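Local coordinates for protein 3-methylornithine synthase (Methanosarcina barkeri, PDB 3T7V) that catalyses the radical isomerisation of L-lysine to (3R)-3-methyl-D-ornithine in pyrrolysine biosynthesis, using a [4Fe-4S] cluster and S-adenosyl-L-methionine, at residues V59-I65 with I296-P302; T99-L103 with L301-S305; P125-V129 with T154-A158. All coordinates share one frame; numbering follows the deposited sequence.

Interaction 1: residues V59-I65 with I296-P302; sequences VFLNCFI and IVTSILP. With MD0 (5-amino-D-isoleucine), chain D.
F64 and S299 meet where two parallel strands reach the bound 5-amino-D-isoleucine. F64 has CG anti to its own backbone N (chi1 -179°), which turns its ring to the ligand. One ring face lies against the ligand's aliphatic carbons, with F64 CE1 3.5 Å from the ligand CB. L301 CD2 sits at the ring edge. S299 OG accepts a hydrogen bond from the ligand amine N at 2.8 Å. T298 OG1 donates to the ligand carboxylate O at 2.8 Å.

Three backbone bonds join the strands: V297 N to F60 O, N62 N to V297 O, and F64 N to I300 O. Between the last two a beta bulge shifts the register by one. S299, with positive phi (69°), lies in it. A water bridges the strands there: S299 N donates to it at 2.9 Å, and it donates weakly to N62 O.

F60 CB packs on I296 CG1 at 3.7 Å. On the other face L61 CD2 lies alongside V297 CB; it also touches I300 CD1. C63 SG touches P302 CG at 3.7 Å.

The pair belongs to the TIM-barrel-type sheet of a radical SAM enzyme. Strand 110-115 flanks 58-68, strand 275-277 flanks 296-300, and helix 278-291 covers V297 and I300.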
loop_
_atom_site.group_PDB
_atom_site.type_symbol
_atom_site.label_atom_id
_atom_site.label_comp_id
_atom_site.label_asym_id
_atom_site.label_seq_id
_atom_site.Cartn_x
_atom_site.Cartn_y
_atom_site.Cartn_z
ATOM N N VAL A 59 -10.876 12.091 -2.392
ATOM C CA VAL A 59 -9.838 11.078 -2.451
ATOM C C VAL A 59 -8.624 11.629 -1.702
ATOM O O VAL A 59 -8.299 12.825 -1.754
ATOM C CB VAL A 59 -9.464 10.862 -3.983
ATOM C CG1 VAL A 59 -8.260 9.911 -4.104
ATOM C CG2 VAL A 59 -10.663 10.346 -4.751
ATOM N N PHE A 60 -7.893 10.729 -1.034
ATOM C CA PHE A 60 -6.655 11.086 -0.335
ATOM C C PHE A 60 -5.465 10.794 -1.252
ATOM O O PHE A 60 -5.575 9.941 -2.155
ATOM C CB PHE A 60 -6.543 10.284 0.983
ATOM C CG PHE A 60 -7.670 10.525 1.934
ATOM C CD1 PHE A 60 -7.869 11.791 2.439
ATOM C CD2 PHE A 60 -8.524 9.496 2.285
ATOM C CE1 PHE A 60 -8.969 12.031 3.313
ATOM C CE2 PHE A 60 -9.568 9.702 3.222
ATOM C CZ PHE A 60 -9.757 10.976 3.694
ATOM N N LEU A 61 -4.359 11.497 -1.054
ATOM C CA LEU A 61 -3.175 11.449 -1.951
ATOM C C LEU A 61 -1.913 11.207 -1.118
ATOM O O LEU A 61 -1.619 11.969 -0.185
ATOM C CB LEU A 61 -3.018 12.740 -2.719
ATOM C CG LEU A 61 -4.228 13.146 -3.521
ATOM C CD1 LEU A 61 -4.080 14.588 -4.061
ATOM C CD2 LEU A 61 -4.457 12.156 -4.658
ATOM N N ASN A 62 -1.156 10.140 -1.424
ATOM C CA ASN A 62 0.049 9.756 -0.613
ATOM C C ASN A 62 1.248 9.770 -1.534
ATOM O O ASN A 62 1.260 9.077 -2.601
ATOM C CB ASN A 62 -0.196 8.316 -0.107
ATOM C CG ASN A 62 0.771 7.861 0.987
ATOM O OD1 ASN A 62 1.491 8.625 1.572
ATOM N ND2 ASN A 62 0.667 6.556 1.316
ATOM N N CYS A 63 2.234 10.574 -1.167
ATOM C CA CYS A 63 3.507 10.557 -1.948
ATOM C C CYS A 63 4.387 9.416 -1.512
ATOM O O CYS A 63 4.389 9.045 -0.367
ATOM C CB CYS A 63 4.201 11.833 -1.651
ATOM S SG CYS A 63 5.686 12.130 -2.618
ATOM N N PHE A 64 5.100 8.817 -2.419
ATOM C CA PHE A 64 5.961 7.682 -2.096
ATOM C C PHE A 64 7.408 8.090 -2.264
ATOM O O PHE A 64 7.853 8.456 -3.379
ATOM C CB PHE A 64 5.620 6.576 -3.119
ATOM C CG PHE A 64 6.429 5.313 -2.885
ATOM C CD1 PHE A 64 6.286 4.642 -1.669
ATOM C CD2 PHE A 64 7.316 4.814 -3.830
ATOM C CE1 PHE A 64 7.016 3.486 -1.379
ATOM C CE2 PHE A 64 8.061 3.640 -3.549
ATOM C CZ PHE A 64 7.905 3.008 -2.335
ATOM N N ILE A 65 8.173 7.987 -1.198
ATOM C CA ILE A 65 9.627 8.309 -1.183
ATOM C C ILE A 65 10.399 7.087 -0.779
ATOM O O ILE A 65 10.519 6.752 0.428
ATOM C CB ILE A 65 9.947 9.462 -0.226
ATOM C CG1 ILE A 65 9.099 10.734 -0.583
ATOM C CG2 ILE A 65 11.460 9.794 -0.303
ATOM C CD1 ILE A 65 9.377 11.871 0.404
ATOM N N ILE A 296 -7.768 6.197 -1.684
ATOM C CA ILE A 296 -6.483 6.900 -1.535
ATOM C C ILE A 296 -5.581 6.489 -2.677
ATOM O O ILE A 296 -5.463 5.295 -2.996
ATOM C CB ILE A 296 -5.851 6.670 -0.109
ATOM C CG1 ILE A 296 -4.465 7.332 -0.002
ATOM C CG2 ILE A 296 -5.737 5.169 0.251
ATOM C CD1 ILE A 296 -4.063 7.421 1.494
ATOM N N VAL A 297 -4.895 7.421 -3.266
ATOM C CA VAL A 297 -4.025 7.140 -4.418
ATOM C C VAL A 297 -2.570 7.157 -3.850
ATOM O O VAL A 297 -2.223 8.054 -3.082
ATOM C CB VAL A 297 -4.134 8.168 -5.529
ATOM C CG1 VAL A 297 -3.218 7.839 -6.708
ATOM C CG2 VAL A 297 -5.574 8.257 -6.056
ATOM N N THR A 298 -1.841 6.056 -4.142
ATOM C CA THR A 298 -0.501 5.905 -3.603
ATOM C C THR A 298 0.480 5.650 -4.742
ATOM O O THR A 298 0.104 5.469 -5.901
ATOM C CB THR A 298 -0.433 4.728 -2.600
ATOM O OG1 THR A 298 -0.556 3.468 -3.300
ATOM C CG2 THR A 298 -1.514 4.848 -1.486
ATOM N N SER A 299 1.754 5.698 -4.364
ATOM C CA SER A 299 2.845 5.509 -5.339
ATOM C C SER A 299 2.926 6.704 -6.298
ATOM O O SER A 299 3.378 6.602 -7.446
ATOM C CB SER A 299 2.807 4.189 -6.112
ATOM O OG SER A 299 4.201 3.707 -6.278
ATOM N N ILE A 300 2.479 7.867 -5.795
ATOM C CA ILE A 300 2.650 9.139 -6.509
ATOM C C ILE A 300 4.080 9.568 -6.200
ATOM O O ILE A 300 4.496 9.598 -5.057
ATOM C CB ILE A 300 1.658 10.193 -5.985
ATOM C CG1 ILE A 300 0.215 9.637 -6.063
ATOM C CG2 ILE A 300 1.865 11.465 -6.801
ATOM C CD1 ILE A 300 -0.794 10.633 -5.483
ATOM N N LEU A 301 4.849 9.931 -7.207
ATOM C CA LEU A 301 6.218 10.351 -6.934
ATOM C C LEU A 301 6.343 11.843 -6.831
ATOM O O LEU A 301 5.538 12.598 -7.419
ATOM C CB LEU A 301 7.125 9.879 -8.068
ATOM C CG LEU A 301 7.195 8.338 -8.172
ATOM C CD1 LEU A 301 8.062 7.859 -9.342
ATOM C CD2 LEU A 301 7.746 7.650 -6.926
ATOM N N PRO A 302 7.370 12.303 -6.071
ATOM C CA PRO A 302 7.707 13.710 -6.020
ATOM C C PRO A 302 7.894 14.242 -7.474
ATOM O O PRO A 302 8.289 13.461 -8.388
ATOM C CB PRO A 302 9.065 13.668 -5.280
ATOM C CG PRO A 302 8.983 12.504 -4.357
ATOM C CD PRO A 302 8.329 11.491 -5.315
HETATM C C MD0 D . 2.696 1.823 -3.275
HETATM N N MD0 D . 4.847 1.773 -4.400
HETATM O O MD0 D . 1.946 2.461 -2.508
HETATM C CA MD0 D . 4.177 1.948 -3.115
HETATM C CB MD0 D . 4.704 0.902 -2.088
HETATM C CD MD0 D . 4.898 0.666 0.481
HETATM N NE MD0 D . 4.292 1.090 1.736
HETATM C CG MD0 D . 4.118 1.257 -0.690
HETATM C CG2 MD0 D . 4.356 -0.567 -2.442
HETATM O OXT MD0 D . 2.274 1.084 -4.173
HETATM O O HOH W 1 2.574 6.262 -1.674
#

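Interaction 2: residues T99-L103 with L301-S305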
loop_
_atom_site.group_PDB
_atom_site.type_symbol
_atom_site.label_atom_id
_atom_site.label_comp_id
_atom_site.label_asym_id
_atom_site.label_seq_id
_atom_site.Cartn_x
_atom_site.Cartn_y
_atom_site.Cartn_z
ATOM N N THR A 99 14.142 16.803 -2.021
ATOM C CA THR A 99 12.871 16.121 -2.378
ATOM C C THR A 99 11.751 16.756 -1.561
ATOM O O THR A 99 10.650 17.107 -2.131
ATOM C CB THR A 99 12.963 14.631 -2.056
ATOM O OG1 THR A 99 13.991 14.081 -2.899
ATOM C CG2 THR A 99 11.673 13.948 -2.396
ATOM N N CYS A 100 11.986 16.960 -0.282
ATOM C CA CYS A 100 10.941 17.559 0.565
ATOM C C CYS A 100 10.521 18.950 0.014
ATOM O O CYS A 100 9.323 19.298 0.055
ATOM C CB CYS A 100 11.393 17.774 2.004
ATOM S SG CYS A 100 11.439 16.203 2.889
ATOM N N LYS A 101 11.481 19.755 -0.452
ATOM C CA LYS A 101 11.138 21.125 -0.912
ATOM C C LYS A 101 10.127 21.013 -2.058
ATOM O O LYS A 101 9.237 21.880 -2.185
ATOM C CB LYS A 101 12.370 21.867 -1.354
ATOM C CG LYS A 101 13.146 22.297 -0.117
ATOM C CD LYS A 101 14.346 23.196 -0.470
ATOM C CE LYS A 101 15.403 23.255 0.629
ATOM N NZ LYS A 101 16.518 24.161 0.134
ATOM N N THR A 102 10.219 19.957 -2.881
ATOM C CA THR A 102 9.366 19.880 -4.029
ATOM C C THR A 102 7.959 19.426 -3.642
ATOM O O THR A 102 7.056 19.504 -4.453
ATOM C CB THR A 102 9.924 18.911 -5.145
ATOM O OG1 THR A 102 9.933 17.552 -4.695
ATOM C CG2 THR A 102 11.322 19.248 -5.509
ATOM N N LEU A 103 7.780 18.934 -2.394
ATOM C CA LEU A 103 6.510 18.376 -1.940
ATOM C C LEU A 103 5.681 19.425 -1.198
ATOM O O LEU A 103 4.428 19.292 -1.053
ATOM C CB LEU A 103 6.758 17.188 -0.968
ATOM C CG LEU A 103 7.443 16.063 -1.721
ATOM C CD1 LEU A 103 7.649 14.948 -0.759
ATOM C CD2 LEU A 103 6.684 15.627 -2.959
ATOM N N LEU A 301 4.849 9.931 -7.207
ATOM C CA LEU A 301 6.218 10.351 -6.934
ATOM C C LEU A 301 6.343 11.843 -6.831
ATOM O O LEU A 301 5.538 12.598 -7.419
ATOM C CB LEU A 301 7.125 9.879 -8.068
ATOM C CG LEU A 301 7.195 8.338 -8.172
ATOM C CD1 LEU A 301 8.062 7.859 -9.342
ATOM C CD2 LEU A 301 7.746 7.650 -6.926
ATOM N N PRO A 302 7.370 12.303 -6.071
ATOM C CA PRO A 302 7.707 13.710 -6.020
ATOM C C PRO A 302 7.894 14.242 -7.474
ATOM O O PRO A 302 8.289 13.461 -8.388
ATOM C CB PRO A 302 9.065 13.668 -5.280
ATOM C CG PRO A 302 8.983 12.504 -4.357
ATOM C CD PRO A 302 8.329 11.491 -5.315
ATOM N N PRO A 303 7.584 15.551 -7.688
ATOM C CA PRO A 303 7.722 16.229 -8.992
ATOM C C PRO A 303 9.158 16.065 -9.540
ATOM O O PRO A 303 10.114 16.362 -8.819
ATOM C CB PRO A 303 7.422 17.697 -8.660
ATOM C CG PRO A 303 6.496 17.678 -7.498
ATOM C CD PRO A 303 6.856 16.397 -6.708
ATOM N N ASP A 304 9.280 15.654 -10.809
ATOM C CA ASP A 304 10.513 15.121 -11.409
ATOM C C ASP A 304 10.673 13.747 -10.838
ATOM O O ASP A 304 9.941 12.825 -11.174
ATOM C CB ASP A 304 11.756 15.970 -11.089
ATOM C CG ASP A 304 12.958 15.114 -10.639
ATOM O OD1 ASP A 304 13.447 14.311 -11.470
ATOM O OD2 ASP A 304 13.442 15.302 -9.497
ATOM N N SER A 305 11.631 13.654 -9.942
ATOM C CA SER A 305 12.029 12.475 -9.317
ATOM C C SER A 305 12.557 11.376 -10.256
ATOM O O SER A 305 11.909 10.953 -11.213
ATOM C CB SER A 305 10.895 11.983 -8.419
ATOM O OG SER A 305 11.474 11.274 -7.413
HETATM O O HOH W 2 12.500 13.384 -5.951
HETATM O O HOH W 3 11.404 15.956 -6.445
#
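T99 and L103 reach P302 through different torsions. In T99 the methyl CG2 stands anti to the backbone N and comes to 3.6 Å from P302 CG. In L103 the branch leaves anti to the carbonyl carbon (chi1 -65°). Its chi2 of -179° sends CD1 on in the extended direction and turns the other methyl, CD2, to the prolines, 3.8 Å from P302 CA and equally close to P303 CD. One methyl thus meets both prolines.

T102 works differently. Its OG1 lies between the backbone N and the carbonyl carbon (chi1 66°), and donates to T99 O at 2.7 Å in the carbonyl plane, on a lone pair. T99 O also takes T102 N, so two donors hold it. T102 O meets P303 CG at 3.6 Å.

The contact places the loop after strand 296-300 on helix 93-103. That helix follows strand 58-68 in the beta-alpha order of the TIM-barrel-type radical SAM core. L103 also packs on C63 and I65 of that strand, and on L139 of helix 126-139.

Water carries the polar link between the segments. One water donates to T102 OG1 at 2.8 Å and to P303 O at 2.7 Å. A second bonds S305 OG and only weakly T99 OG1, which also bonds E95 O.

Interaction 3: residues P125-V129 with T154-A158; sequences PNRFV and TLLKA
V129 and T154 carry the apolar part of this helix-to-helix contact. V129 CG1 stands anti to the backbone N (chi1 177°), and CG2 stands anti to the carbonyl carbon. Both methyls meet K157. CG2 is the nearer, 3.7 Å from K157 CB. The two side chains cross at about a right angle. V129 CG2 also touches T154 CG2 at 4.0 Å. With an alanine in place of V129, both methyls would be missing, and K157 CB and T154 CG2 would probably lose a packing partner and face a gap between the helices.

T154 has its methyl CG2 anti to the backbone N, with chi1 -56° for OG1. The methyl is set between P125, F128 and V129. It lies 3.7 Å from P125 CB, the T154 side chain standing roughly perpendicular to the proline. Against F128 it comes at the ring edge, near the ring plane, 4.0 Å from CD2. A158 CB approaches the same ring obliquely, 4.3 Å from CE2.

The segments lie on helices 126-139 and 152-160. These are successive main helices on the outside of the TIM-barrel-type radical SAM core. Strand 143-146 comes between them in the chain, in a parallel sheet. F128 also rests on Y121 of helix 119-123 and on M150, which P125 touches too.

The polar groups make no direct bond across the contact. T154 OG1 is close to P125 CB, at 3.2 Å, but its hydrogen-bond partner is D151 OD1. On the solvent side, N126 OD1 and K157 NZ are 4.1 Å apart, too far for a hydrogen bond. P125 O accepts V129 N, and F128 N only weakly; in the other segment A158 N donates to T154 O.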
loop_
_atom_site.group_PDB
_atom_site.type_symbol
_atom_site.label_atom_id
_atom_site.label_comp_id
_atom_site.label_asym_id
_atom_site.label_seq_id
_atom_site.Cartn_x
_atom_site.Cartn_y
_atom_site.Cartn_z
ATOM N N PRO A 125 19.860 2.355 14.216
ATOM C CA PRO A 125 18.551 2.861 13.871
ATOM C C PRO A 125 18.295 4.280 14.273
ATOM O O PRO A 125 17.309 4.860 13.802
ATOM C CB PRO A 125 17.542 1.891 14.561
ATOM C CG PRO A 125 18.360 0.894 15.242
ATOM C CD PRO A 125 19.821 1.156 15.069
ATOM N N ASN A 126 19.174 4.906 15.066
ATOM C CA ASN A 126 19.023 6.329 15.291
ATOM C C ASN A 126 19.169 7.113 13.958
ATOM O O ASN A 126 18.660 8.229 13.806
ATOM C CB ASN A 126 20.035 6.815 16.297
ATOM C CG ASN A 126 19.735 6.294 17.654
ATOM O OD1 ASN A 126 18.567 6.199 18.054
ATOM N ND2 ASN A 126 20.763 5.911 18.361
ATOM N N ARG A 127 19.827 6.503 12.966
ATOM C CA ARG A 127 19.924 7.187 11.668
ATOM C C ARG A 127 18.533 7.265 10.998
ATOM O O ARG A 127 18.229 8.247 10.339
ATOM C CB ARG A 127 20.794 6.329 10.728
ATOM C CG ARG A 127 22.251 6.311 11.127
ATOM C CD ARG A 127 23.060 5.158 10.436
ATOM N NE ARG A 127 24.469 5.283 10.824
ATOM C CZ ARG A 127 25.330 4.317 10.629
ATOM N NH1 ARG A 127 24.981 3.158 10.116
ATOM N NH2 ARG A 127 26.627 4.529 10.907
ATOM N N PHE A 128 17.699 6.229 11.203
ATOM C CA PHE A 128 16.348 6.268 10.637
ATOM C C PHE A 128 15.497 7.243 11.447
ATOM O O PHE A 128 14.665 7.961 10.867
ATOM C CB PHE A 128 15.774 4.848 10.675
ATOM C CG PHE A 128 14.343 4.818 10.250
ATOM C CD1 PHE A 128 13.954 5.169 8.950
ATOM C CD2 PHE A 128 13.361 4.539 11.211
ATOM C CE1 PHE A 128 12.582 5.191 8.521
ATOM C CE2 PHE A 128 12.029 4.535 10.800
ATOM C CZ PHE A 128 11.629 4.875 9.481
ATOM N N VAL A 129 15.598 7.201 12.767
ATOM C CA VAL A 129 14.819 8.129 13.641
ATOM C C VAL A 129 15.169 9.577 13.247
ATOM O O VAL A 129 14.243 10.423 13.159
ATOM C CB VAL A 129 15.149 7.843 15.132
ATOM C CG1 VAL A 129 14.387 8.870 16.004
ATOM C CG2 VAL A 129 14.697 6.397 15.479
ATOM N N THR A 154 12.898 1.156 18.019
ATOM C CA THR A 154 12.995 2.131 16.928
ATOM C C THR A 154 11.572 2.606 16.577
ATOM O O THR A 154 11.388 3.803 16.303
ATOM C CB THR A 154 13.637 1.502 15.734
ATOM O OG1 THR A 154 14.900 1.000 16.179
ATOM C CG2 THR A 154 13.899 2.547 14.616
ATOM N N LEU A 155 10.592 1.696 16.574
ATOM C CA LEU A 155 9.200 2.111 16.286
ATOM C C LEU A 155 8.751 3.200 17.273
ATOM O O LEU A 155 8.072 4.186 16.926
ATOM C CB LEU A 155 8.209 0.898 16.300
ATOM C CG LEU A 155 8.409 -0.044 15.089
ATOM C CD1 LEU A 155 7.476 -1.244 15.383
ATOM C CD2 LEU A 155 8.063 0.694 13.772
ATOM N N LEU A 156 9.089 2.992 18.552
ATOM C CA LEU A 156 8.668 3.945 19.591
ATOM C C LEU A 156 9.366 5.299 19.397
ATOM O O LEU A 156 8.692 6.367 19.456
ATOM C CB LEU A 156 9.030 3.230 20.918
ATOM C CG LEU A 156 9.065 3.873 22.199
ATOM C CD1 LEU A 156 9.168 2.698 23.220
ATOM C CD2 LEU A 156 10.150 4.910 22.309
ATOM N N LYS A 157 10.649 5.300 19.019
ATOM C CA LYS A 157 11.351 6.559 18.802
ATOM C C LYS A 157 10.836 7.291 17.551
ATOM O O LYS A 157 10.732 8.551 17.543
ATOM C CB LYS A 157 12.832 6.329 18.715
ATOM C CG LYS A 157 13.431 5.974 20.092
ATOM C CD LYS A 157 14.874 5.572 19.825
ATOM C CE LYS A 157 15.576 5.504 21.133
ATOM N NZ LYS A 157 16.475 4.314 21.040
ATOM N N ALA A 158 10.521 6.514 16.523
ATOM C CA ALA A 158 10.007 7.168 15.316
ATOM C C ALA A 158 8.632 7.775 15.503
ATOM O O ALA A 158 8.345 8.812 14.924
ATOM C CB ALA A 158 10.020 6.215 14.149
#

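Interactions 1 and 2 are joined directly. They share L301 and P302, and their centres are 11 Å apart. Helix 93-103 follows strand 58-68, and the two contacts meet where C63 SG touches L103 CD2 at 3.7 Å and I65 CD1 touches L103 CD1 at 3.7 Å. Interaction 1 lines the substrate pocket; the P302 side chain is already about 10 Å from the ligand. Interaction 3 is remote, its centre about 23 Å from each of the others. In sequence both of its segments fall between the two segments of interaction 1, and likewise of interaction 2. It joins outer helices, yet the F128 side chain is about 8 Å from that of S146 and about 10 Å from S-adenosylmethionine.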